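Local coordinates for carbohydrate-binding protein (PDB 6N1B), which probably removes the acetyl group from N-acetylgalactosamine of the blood group A antigen, and binds the blood group B trisaccharide in a pocket near calcium, at residues M170-S175 against D245-G250; L29-G34 against P319-G324; Y73-M78 against N85-A90. All blocks are in the same frame, centred on the assembly; numbering follows the deposited sequence.

Contact 1. Residues M170-S175 against D245-G250; sequences MTRVWS and DGITWG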
loop_
_atom_site.group_PDB
_atom_site.type_symbol
_atom_site.label_atom_id
_atom_site.label_comp_id
_atom_site.label_asym_id
_atom_site.label_seq_id
_atom_site.Cartn_x
_atom_site.Cartn_y
_atom_site.Cartn_z
ATOM N N MET A 170 -17.974 -22.650 3.155
ATOM C CA MET A 170 -17.837 -23.983 2.547
ATOM C C MET A 170 -17.561 -23.980 1.093
ATOM O O MET A 170 -16.906 -24.858 0.568
ATOM C CB MET A 170 -18.980 -24.786 3.008
ATOM C CG MET A 170 -18.877 -25.111 4.648
ATOM S SD MET A 170 -20.159 -26.055 5.003
ATOM C CE MET A 170 -20.578 -25.657 6.706
ATOM N N THR A 171 -18.206 -23.069 0.389
ATOM C CA THR A 171 -18.023 -22.909 -1.024
ATOM C C THR A 171 -17.035 -21.773 -1.418
ATOM O O THR A 171 -16.645 -21.641 -2.574
ATOM C CB THR A 171 -19.356 -22.607 -1.712
ATOM O OG1 THR A 171 -19.847 -21.390 -1.212
ATOM C CG2 THR A 171 -20.352 -23.755 -1.574
ATOM N N ARG A 172 -16.761 -20.883 -0.448
ATOM C CA ARG A 172 -16.007 -19.633 -0.686
ATOM C C ARG A 172 -16.709 -18.713 -1.628
ATOM O O ARG A 172 -16.109 -17.748 -2.104
ATOM C CB ARG A 172 -14.538 -19.849 -1.078
ATOM C CG ARG A 172 -13.762 -20.677 -0.064
ATOM C CD ARG A 172 -12.332 -21.021 -0.498
ATOM N NE ARG A 172 -11.511 -19.834 -0.736
ATOM C CZ ARG A 172 -10.777 -19.190 0.205
ATOM N NH1 ARG A 172 -10.793 -19.558 1.455
ATOM N NH2 ARG A 172 -10.050 -18.162 -0.180
ATOM N N VAL A 173 -18.057 -18.822 -1.687
ATOM C CA VAL A 173 -18.836 -17.885 -2.498
ATOM C C VAL A 173 -19.440 -16.771 -1.686
ATOM O O VAL A 173 -20.126 -17.001 -0.655
ATOM C CB VAL A 173 -19.933 -18.668 -3.261
ATOM C CG1 VAL A 173 -20.984 -17.739 -4.002
ATOM C CG2 VAL A 173 -19.291 -19.681 -4.233
ATOM N N TRP A 174 -19.158 -15.547 -2.142
ATOM C CA TRP A 174 -19.774 -14.345 -1.600
ATOM C C TRP A 174 -21.024 -14.032 -2.387
ATOM O O TRP A 174 -20.931 -13.601 -3.548
ATOM C CB TRP A 174 -18.748 -13.234 -1.675
ATOM C CG TRP A 174 -19.156 -11.885 -1.130
ATOM C CD1 TRP A 174 -20.254 -11.559 -0.388
ATOM C CD2 TRP A 174 -18.430 -10.647 -1.362
ATOM N NE1 TRP A 174 -20.192 -10.213 -0.067
ATOM C CE2 TRP A 174 -19.106 -9.637 -0.670
ATOM C CE3 TRP A 174 -17.302 -10.326 -2.090
ATOM C CZ2 TRP A 174 -18.700 -8.325 -0.667
ATOM C CZ3 TRP A 174 -16.874 -9.010 -2.053
ATOM C CH2 TRP A 174 -17.564 -8.012 -1.364
ATOM N N SER A 175 -22.183 -14.355 -1.872
ATOM C CA SER A 175 -23.412 -14.074 -2.576
ATOM C C SER A 175 -23.827 -12.615 -2.411
ATOM O O SER A 175 -23.620 -12.046 -1.315
ATOM C CB SER A 175 -24.534 -14.978 -2.053
ATOM O OG SER A 175 -24.329 -16.356 -2.410
ATOM N N ASP A 245 -13.323 -13.463 -8.217
ATOM C CA ASP A 245 -14.071 -12.781 -7.170
ATOM C C ASP A 245 -13.217 -12.012 -6.188
ATOM O O ASP A 245 -13.779 -11.265 -5.356
ATOM C CB ASP A 245 -14.984 -13.794 -6.426
ATOM C CG ASP A 245 -14.283 -14.871 -5.734
ATOM O OD1 ASP A 245 -13.036 -15.017 -5.782
ATOM O OD2 ASP A 245 -15.024 -15.717 -5.131
ATOM N N GLY A 246 -11.896 -12.177 -6.210
ATOM C CA GLY A 246 -11.062 -11.504 -5.250
ATOM C C GLY A 246 -10.792 -12.366 -3.991
ATOM O O GLY A 246 -10.003 -11.978 -3.113
ATOM N N ILE A 247 -11.375 -13.527 -3.901
ATOM C CA ILE A 247 -11.403 -14.381 -2.712
ATOM C C ILE A 247 -10.525 -15.640 -2.922
ATOM O O ILE A 247 -9.663 -15.973 -2.092
ATOM C CB ILE A 247 -12.812 -14.742 -2.268
ATOM C CG1 ILE A 247 -13.512 -13.448 -1.822
ATOM C CG2 ILE A 247 -12.777 -15.797 -1.158
ATOM C CD1 ILE A 247 -15.019 -13.613 -1.544
ATOM N N THR A 248 -10.767 -16.363 -4.027
ATOM C CA THR A 248 -10.015 -17.557 -4.425
ATOM C C THR A 248 -9.161 -17.266 -5.639
ATOM O O THR A 248 -9.640 -16.781 -6.606
ATOM C CB THR A 248 -10.972 -18.749 -4.600
ATOM O OG1 THR A 248 -11.787 -18.895 -3.421
ATOM C CG2 THR A 248 -10.207 -20.015 -4.879
ATOM N N TRP A 249 -7.850 -17.559 -5.506
ATOM C CA TRP A 249 -6.869 -17.142 -6.469
ATOM C C TRP A 249 -6.178 -18.321 -7.157
ATOM O O TRP A 249 -5.981 -19.367 -6.539
ATOM C CB TRP A 249 -5.801 -16.289 -5.713
ATOM C CG TRP A 249 -6.388 -15.016 -5.165
ATOM C CD1 TRP A 249 -7.028 -14.864 -3.952
ATOM C CD2 TRP A 249 -6.437 -13.737 -5.841
ATOM N NE1 TRP A 249 -7.502 -13.554 -3.867
ATOM C CE2 TRP A 249 -7.164 -12.866 -5.019
ATOM C CE3 TRP A 249 -6.024 -13.305 -7.083
ATOM C CZ2 TRP A 249 -7.380 -11.518 -5.392
ATOM C CZ3 TRP A 249 -6.281 -12.011 -7.513
ATOM C CH2 TRP A 249 -6.976 -11.117 -6.630
ATOM N N GLY A 250 -5.829 -18.070 -8.431
ATOM C CA GLY A 250 -5.072 -19.070 -9.186
ATOM C C GLY A 250 -3.620 -19.049 -8.930
ATOM O O GLY A 250 -3.093 -18.369 -8.079
HETATM O O HOH W 1 -14.187 -17.881 -3.944
HETATM O O HOH W 2 -17.664 -15.160 -4.611
#

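Contact 2. Residues L29-G34 against P319-G324; sequences LNKAPG and PLLSPG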
loop_
_atom_site.group_PDB
_atom_site.type_symbol
_atom_site.label_atom_id
_atom_site.label_comp_id
_atom_site.label_asym_id
_atom_site.label_seq_id
_atom_site.Cartn_x
_atom_site.Cartn_y
_atom_site.Cartn_z
ATOM N N LEU A 29 7.778 14.518 -8.929
ATOM C CA LEU A 29 6.639 14.877 -8.093
ATOM C C LEU A 29 7.031 15.988 -7.163
ATOM O O LEU A 29 8.147 16.048 -6.719
ATOM C CB LEU A 29 6.136 13.654 -7.298
ATOM C CG LEU A 29 5.627 12.449 -8.056
ATOM C CD1 LEU A 29 5.374 11.272 -7.104
ATOM C CD2 LEU A 29 4.415 12.734 -8.901
ATOM N N ASN A 30 6.034 16.837 -6.821
ATOM C CA ASN A 30 6.248 17.906 -5.844
ATOM C C ASN A 30 5.748 17.457 -4.501
ATOM O O ASN A 30 4.527 17.221 -4.340
ATOM C CB ASN A 30 5.458 19.115 -6.343
ATOM C CG ASN A 30 6.025 19.652 -7.671
ATOM O OD1 ASN A 30 5.161 19.829 -8.618
ATOM N ND2 ASN A 30 7.254 19.817 -7.749
ATOM N N LYS A 31 6.644 17.290 -3.541
ATOM C CA LYS A 31 6.245 16.864 -2.170
ATOM C C LYS A 31 5.547 18.020 -1.466
ATOM O O LYS A 31 5.988 19.172 -1.512
ATOM C CB LYS A 31 7.519 16.496 -1.412
ATOM C CG LYS A 31 8.221 15.258 -1.928
ATOM C CD LYS A 31 9.599 15.102 -1.213
ATOM C CE LYS A 31 10.314 13.852 -1.557
ATOM N NZ LYS A 31 11.560 13.695 -0.774
ATOM N N ALA A 32 4.438 17.656 -0.823
ATOM C CA ALA A 32 3.750 18.612 0.026
ATOM C C ALA A 32 4.575 18.800 1.283
ATOM O O ALA A 32 5.148 17.882 1.806
ATOM C CB ALA A 32 2.355 18.151 0.400
ATOM N N PRO A 33 4.618 20.038 1.837
ATOM C CA PRO A 33 5.321 20.245 3.113
ATOM C C PRO A 33 4.741 19.400 4.246
ATOM O O PRO A 33 3.519 19.148 4.228
ATOM C CB PRO A 33 5.065 21.742 3.396
ATOM C CG PRO A 33 4.489 22.335 2.209
ATOM C CD PRO A 33 3.963 21.246 1.293
ATOM N N GLY A 34 5.599 19.010 5.161
ATOM C CA GLY A 34 5.132 18.230 6.327
ATOM C C GLY A 34 4.639 16.828 5.872
ATOM O O GLY A 34 5.183 16.297 4.881
ATOM N N PRO A 319 14.356 8.301 -10.919
ATOM C CA PRO A 319 13.365 8.004 -9.862
ATOM C C PRO A 319 12.186 8.928 -9.932
ATOM O O PRO A 319 12.287 10.103 -10.285
ATOM C CB PRO A 319 14.129 8.190 -8.550
ATOM C CG PRO A 319 15.252 9.089 -8.946
ATOM C CD PRO A 319 15.564 8.852 -10.363
ATOM N N LEU A 320 11.029 8.365 -9.615
ATOM C CA LEU A 320 9.842 9.134 -9.397
ATOM C C LEU A 320 9.904 9.890 -8.066
ATOM O O LEU A 320 9.329 11.030 -8.006
ATOM C CB LEU A 320 8.606 8.158 -9.385
ATOM C CG LEU A 320 7.248 8.695 -9.114
ATOM C CD1 LEU A 320 6.843 9.663 -10.243
ATOM C CD2 LEU A 320 6.222 7.587 -8.952
ATOM N N LEU A 321 10.502 9.379 -7.037
ATOM C CA LEU A 321 10.533 10.055 -5.747
ATOM C C LEU A 321 11.765 9.505 -5.043
ATOM O O LEU A 321 11.982 8.278 -5.026
ATOM C CB LEU A 321 9.275 9.836 -4.935
ATOM C CG LEU A 321 8.951 10.837 -3.825
ATOM C CD1 LEU A 321 8.661 12.184 -4.456
ATOM C CD2 LEU A 321 7.841 10.366 -2.967
ATOM N N SER A 322 12.506 10.400 -4.327
ATOM C CA SER A 322 13.687 10.024 -3.635
ATOM C C SER A 322 13.648 10.518 -2.178
ATOM O O SER A 322 12.917 11.496 -1.921
ATOM C CB SER A 322 14.896 10.635 -4.352
ATOM O OG SER A 322 15.038 10.188 -5.691
ATOM N N PRO A 323 14.478 9.979 -1.312
ATOM C CA PRO A 323 14.568 10.513 0.064
ATOM C C PRO A 323 14.892 11.996 0.048
ATOM O O PRO A 323 15.619 12.507 -0.825
ATOM C CB PRO A 323 15.678 9.666 0.710
ATOM C CG PRO A 323 15.735 8.445 -0.088
ATOM C CD PRO A 323 15.317 8.757 -1.485
ATOM N N GLY A 324 14.347 12.673 1.062
ATOM C CA GLY A 324 14.651 14.093 1.260
ATOM C C GLY A 324 16.062 14.315 1.778
ATOM O O GLY A 324 16.823 13.379 2.114
HETATM O O HOH W 3 10.186 13.570 -7.548
HETATM O O HOH W 4 14.272 14.278 -2.872
#

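Contact 3. Residues Y73-M78 against N85-A90; sequences YTPNVM and NPSIVA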
loop_
_atom_site.group_PDB
_atom_site.type_symbol
_atom_site.label_atom_id
_atom_site.label_comp_id
_atom_site.label_asym_id
_atom_site.label_seq_id
_atom_site.Cartn_x
_atom_site.Cartn_y
_atom_site.Cartn_z
ATOM N N TYR A 73 -4.081 1.360 6.294
ATOM C CA TYR A 73 -2.692 1.611 6.562
ATOM C C TYR A 73 -2.310 0.769 7.782
ATOM O O TYR A 73 -3.151 0.118 8.423
ATOM C CB TYR A 73 -2.441 3.121 6.859
ATOM C CG TYR A 73 -3.159 3.648 8.072
ATOM C CD1 TYR A 73 -4.546 3.880 8.054
ATOM C CD2 TYR A 73 -2.528 3.832 9.251
ATOM C CE1 TYR A 73 -5.208 4.271 9.163
ATOM C CE2 TYR A 73 -3.221 4.237 10.420
ATOM C CZ TYR A 73 -4.542 4.470 10.315
ATOM O OH TYR A 73 -5.257 4.891 11.430
ATOM N N THR A 74 -1.003 0.773 8.117
ATOM C CA THR A 74 -0.560 0.057 9.363
ATOM C C THR A 74 0.338 0.981 10.159
ATOM O O THR A 74 1.334 1.491 9.632
ATOM C CB THR A 74 0.253 -1.171 9.008
ATOM O OG1 THR A 74 1.228 -0.843 7.986
ATOM C CG2 THR A 74 -0.592 -2.293 8.511
ATOM N N PRO A 75 0.056 1.147 11.441
ATOM C CA PRO A 75 1.069 1.658 12.297
ATOM C C PRO A 75 2.325 0.883 12.195
ATOM O O PRO A 75 2.338 -0.306 11.837
ATOM C CB PRO A 75 0.462 1.449 13.749
ATOM C CG PRO A 75 -1.038 1.445 13.474
ATOM C CD PRO A 75 -1.133 0.692 12.186
ATOM N N ASN A 76 3.486 1.473 12.532
ATOM C CA ASN A 76 4.720 0.701 12.698
ATOM C C ASN A 76 5.724 1.504 13.488
ATOM O O ASN A 76 5.734 2.731 13.404
ATOM C CB ASN A 76 5.330 0.256 11.364
ATOM C CG ASN A 76 6.147 -1.021 11.496
ATOM O OD1 ASN A 76 5.927 -1.816 12.410
ATOM N ND2 ASN A 76 7.129 -1.182 10.534
ATOM N N VAL A 77 6.590 0.783 14.221
ATOM C CA VAL A 77 7.756 1.366 14.911
ATOM C C VAL A 77 8.942 0.451 14.681
ATOM O O VAL A 77 8.751 -0.741 14.385
ATOM C CB VAL A 77 7.453 1.518 16.449
ATOM C CG1 VAL A 77 6.261 2.439 16.672
ATOM C CG2 VAL A 77 7.288 0.211 17.130
ATOM N N MET A 78 10.132 0.955 14.896
ATOM C CA MET A 78 11.312 0.114 14.919
ATOM C C MET A 78 11.302 -0.831 16.097
ATOM O O MET A 78 10.735 -0.588 17.159
ATOM C CB MET A 78 12.570 0.953 14.988
ATOM C CG MET A 78 12.803 1.875 13.752
ATOM S SD MET A 78 12.842 1.055 12.163
ATOM C CE MET A 78 14.387 0.219 12.264
ATOM N N ASN A 85 -0.863 -3.279 12.437
ATOM C CA ASN A 85 -2.146 -3.939 12.218
ATOM C C ASN A 85 -3.046 -3.090 11.408
ATOM O O ASN A 85 -3.257 -1.886 11.720
ATOM C CB ASN A 85 -2.746 -4.303 13.551
ATOM C CG ASN A 85 -1.713 -5.123 14.355
ATOM O OD1 ASN A 85 -1.381 -4.725 15.545
ATOM N ND2 ASN A 85 -1.224 -6.161 13.799
ATOM N N PRO A 86 -3.618 -3.640 10.320
ATOM C CA PRO A 86 -4.523 -2.862 9.427
ATOM C C PRO A 86 -5.523 -1.995 10.176
ATOM O O PRO A 86 -6.223 -2.463 11.070
ATOM C CB PRO A 86 -5.195 -3.942 8.583
ATOM C CG PRO A 86 -4.151 -4.990 8.503
ATOM C CD PRO A 86 -3.405 -4.971 9.835
ATOM N N SER A 87 -5.554 -0.729 9.765
ATOM C CA SER A 87 -6.338 0.338 10.342
ATOM C C SER A 87 -6.994 1.114 9.191
ATOM O O SER A 87 -6.436 1.195 8.094
ATOM C CB SER A 87 -5.415 1.230 11.187
ATOM O OG SER A 87 -4.897 0.516 12.318
ATOM N N ILE A 88 -8.165 1.713 9.500
ATOM C CA ILE A 88 -8.946 2.430 8.474
ATOM C C ILE A 88 -9.170 3.898 8.898
ATOM O O ILE A 88 -9.496 4.175 10.095
ATOM C CB ILE A 88 -10.309 1.751 8.304
ATOM C CG1 ILE A 88 -10.159 0.345 7.732
ATOM C CG2 ILE A 88 -11.354 2.576 7.530
ATOM C CD1 ILE A 88 -9.825 0.320 6.243
ATOM N N VAL A 89 -9.050 4.781 7.905
ATOM C CA VAL A 89 -9.519 6.158 8.055
ATOM C C VAL A 89 -10.294 6.516 6.764
ATOM O O VAL A 89 -10.193 5.855 5.718
ATOM C CB VAL A 89 -8.377 7.162 8.330
ATOM C CG1 VAL A 89 -7.932 7.082 9.779
ATOM C CG2 VAL A 89 -7.222 7.001 7.359
ATOM N N ALA A 90 -11.016 7.639 6.817
ATOM C CA ALA A 90 -11.740 8.224 5.741
ATOM C C ALA A 90 -11.519 9.736 5.677
ATOM O O ALA A 90 -11.074 10.313 6.704
ATOM C CB ALA A 90 -13.247 7.894 5.761
#

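Contact 1. Residues M170-S175 against D245-G250
Arg172 reaches across to Thr248 and Ile247 and spends two of its N-H groups there. Its NE donates to Thr248 OG1 at 2.9 Å, almost straight at 169° and in the guanidinium plane. NH2, at the adjoining edge, meets Ile247 O at 2.9 Å; this bond is bent, and the donor sits 55° out of the carbonyl plane. The arginine chain turns at chi3 (60°), and that bend lets both nitrogens face one short piece of loop. NH2 also bonds Thr194 O, so this one nitrogen serves two backbone carbonyls. The Ile247 CG2 methyl lies alongside, 3.7 Å from Arg172 NH2. Apolar packing comes from the other branch: Ile247 CD1 touches Trp174 CB at 3.8 Å, the two side chains crossing at about a right angle.

Thr248 OG1 is gripped twice: it accepts from the arginine and gives its own hydrogen to a water 2.7 Å away. That water donates in turn to Arg172 O and, at 2.6 Å, to Asp245 OD2, closing a ring of polar links between the two loops. A second water accepts from Trp174 N and donates to the same OD2. Asp245 also organises its own turn. OD1 takes Ile247 N, from above the carboxylate plane, and Thr248 N, on the syn side, an Asx turn and Asx motif that set the Ile247 carbonyl and Thr248 hydroxyl before Arg172.

Four-stranded antiparallel sheets arranged like this are consistent with a beta-propeller, and here an excursion between strands 148-155 and 193-198 of one sheet meets the loop between strands 237-243 and 253-254 of the following sheet, probably adjacent blades. Trp174 is itself anchored by NE1 on Tyr156 OH and by stacking on the Tyr129 ring.

Contact 2. Residues L29-G34 against P319-G324
Leu29 and Lys31 belong to the N-terminal piece of chain whose short strand 30-31 pairs with 385-395 and edges the last sheet; they pack on Leu320 and Leu321, in the linker from strand 313-314 to strand 333-342. Leu29 CG rests 3.7 Å from Leu320 CD1, and its CD1 touches the same leucine at CG and CD1, so the two branched ends interlock at a slant. Leu321 points CD1 between Leu29 and Lys31: Leu29 CB lies 4.1 Å away on one hand, Lys31 CE 3.7 Å on the other.

Lys31 is stretched out beyond CG, which carries its aliphatic part past Leu321 and sets the ammonium down on the far carbonyl. NZ donates to Ser322 O at 2.8 Å, nearly head-on to the C=O at 167°. The same NZ forms a salt bridge with Asp330 OD2, and a water, in a weak 3.5 Å bond to Lys31 NZ, donates to Pro323 O. Bonds to a carboxylate and a carbonyl probably stabilise the charged form.

Leu320 and Leu321 both face Leu301 in a classic beta bulge along the edge of strand 300-306. The linker thereby joins one sheet to the next, as between neighbouring blades of a propeller, and the N-terminal strand packs on it. A water stitches the two backbones at the other end of the contact, accepting from Leu29 N at 2.9 Å and donating to Leu320 O at 2.7 Å. Behind the leucines stand Val354, Tyr356 and Ile334 of the last sheet.

Contact 3. Residues Y73-M78 against N85-A90
Tyr73 O accepts the amide of Ser87, N to O 2.9 Å, and also takes a CA-H contact from Pro86 CA at 3.4 Å. The return bond, Tyr73 N to Ser87 O at 3.0 Å, makes this an antiparallel hydrogen-bonded pair. It is the one bridge between the segments: the axes of the short pieces 73-75 and 87-90 make 122°, well short of antiparallel, and the pairing goes on through Val89 and Ala71.

Both side chains of the pair lie on the same face of the sheet. Tyr73 carries CG between its own backbone N and carbonyl carbon (chi1 62°), which folds the ring back over Ser87. Ser87 CB sits above that ring in a CH-pi contact, 3.8 Å from the centroid and displaced toward the rim. Farther along, Val89 CG2 touches Tyr73 CE1 at 3.8 Å. The phenol ends on Pro39 O, and Phe38 meets the ring edge-to-face.

These strands, 67-75 and 87-91, form a beta hairpin in the first sheet, and the loop joining them holds Arg79 and Ser81 of the glycan pocket. The Thr74 side chain, near the loop's base, is about 8 Å from the bound alpha-galactose unit. On the loop side Ser87 OG donates to Asn85 O at 3.0 Å, and Pro75 CD packs 3.4 Å from that same oxygen, while Thr74 CG2 lies against Pro86 N.

Contact 3 is fully buried, about 11 Å from the chain centre, and is built on paired strands with a ring packed over a serine. Contacts 1 and 2 are only partly buried, their centres at about 23 and 17 Å, on opposite sides of that centre. Each of these two packs a loop against a neighbouring element, with a long basic side chain on a backbone carbonyl and bridging waters; contact 1 leans more on polar groups, contact 2 on leucines. Contact 3, by contrast, stays within one sheet and lies next to the sugar pocket. None touches another: nearest atoms are about 14 Å apart for contacts 1 and 3.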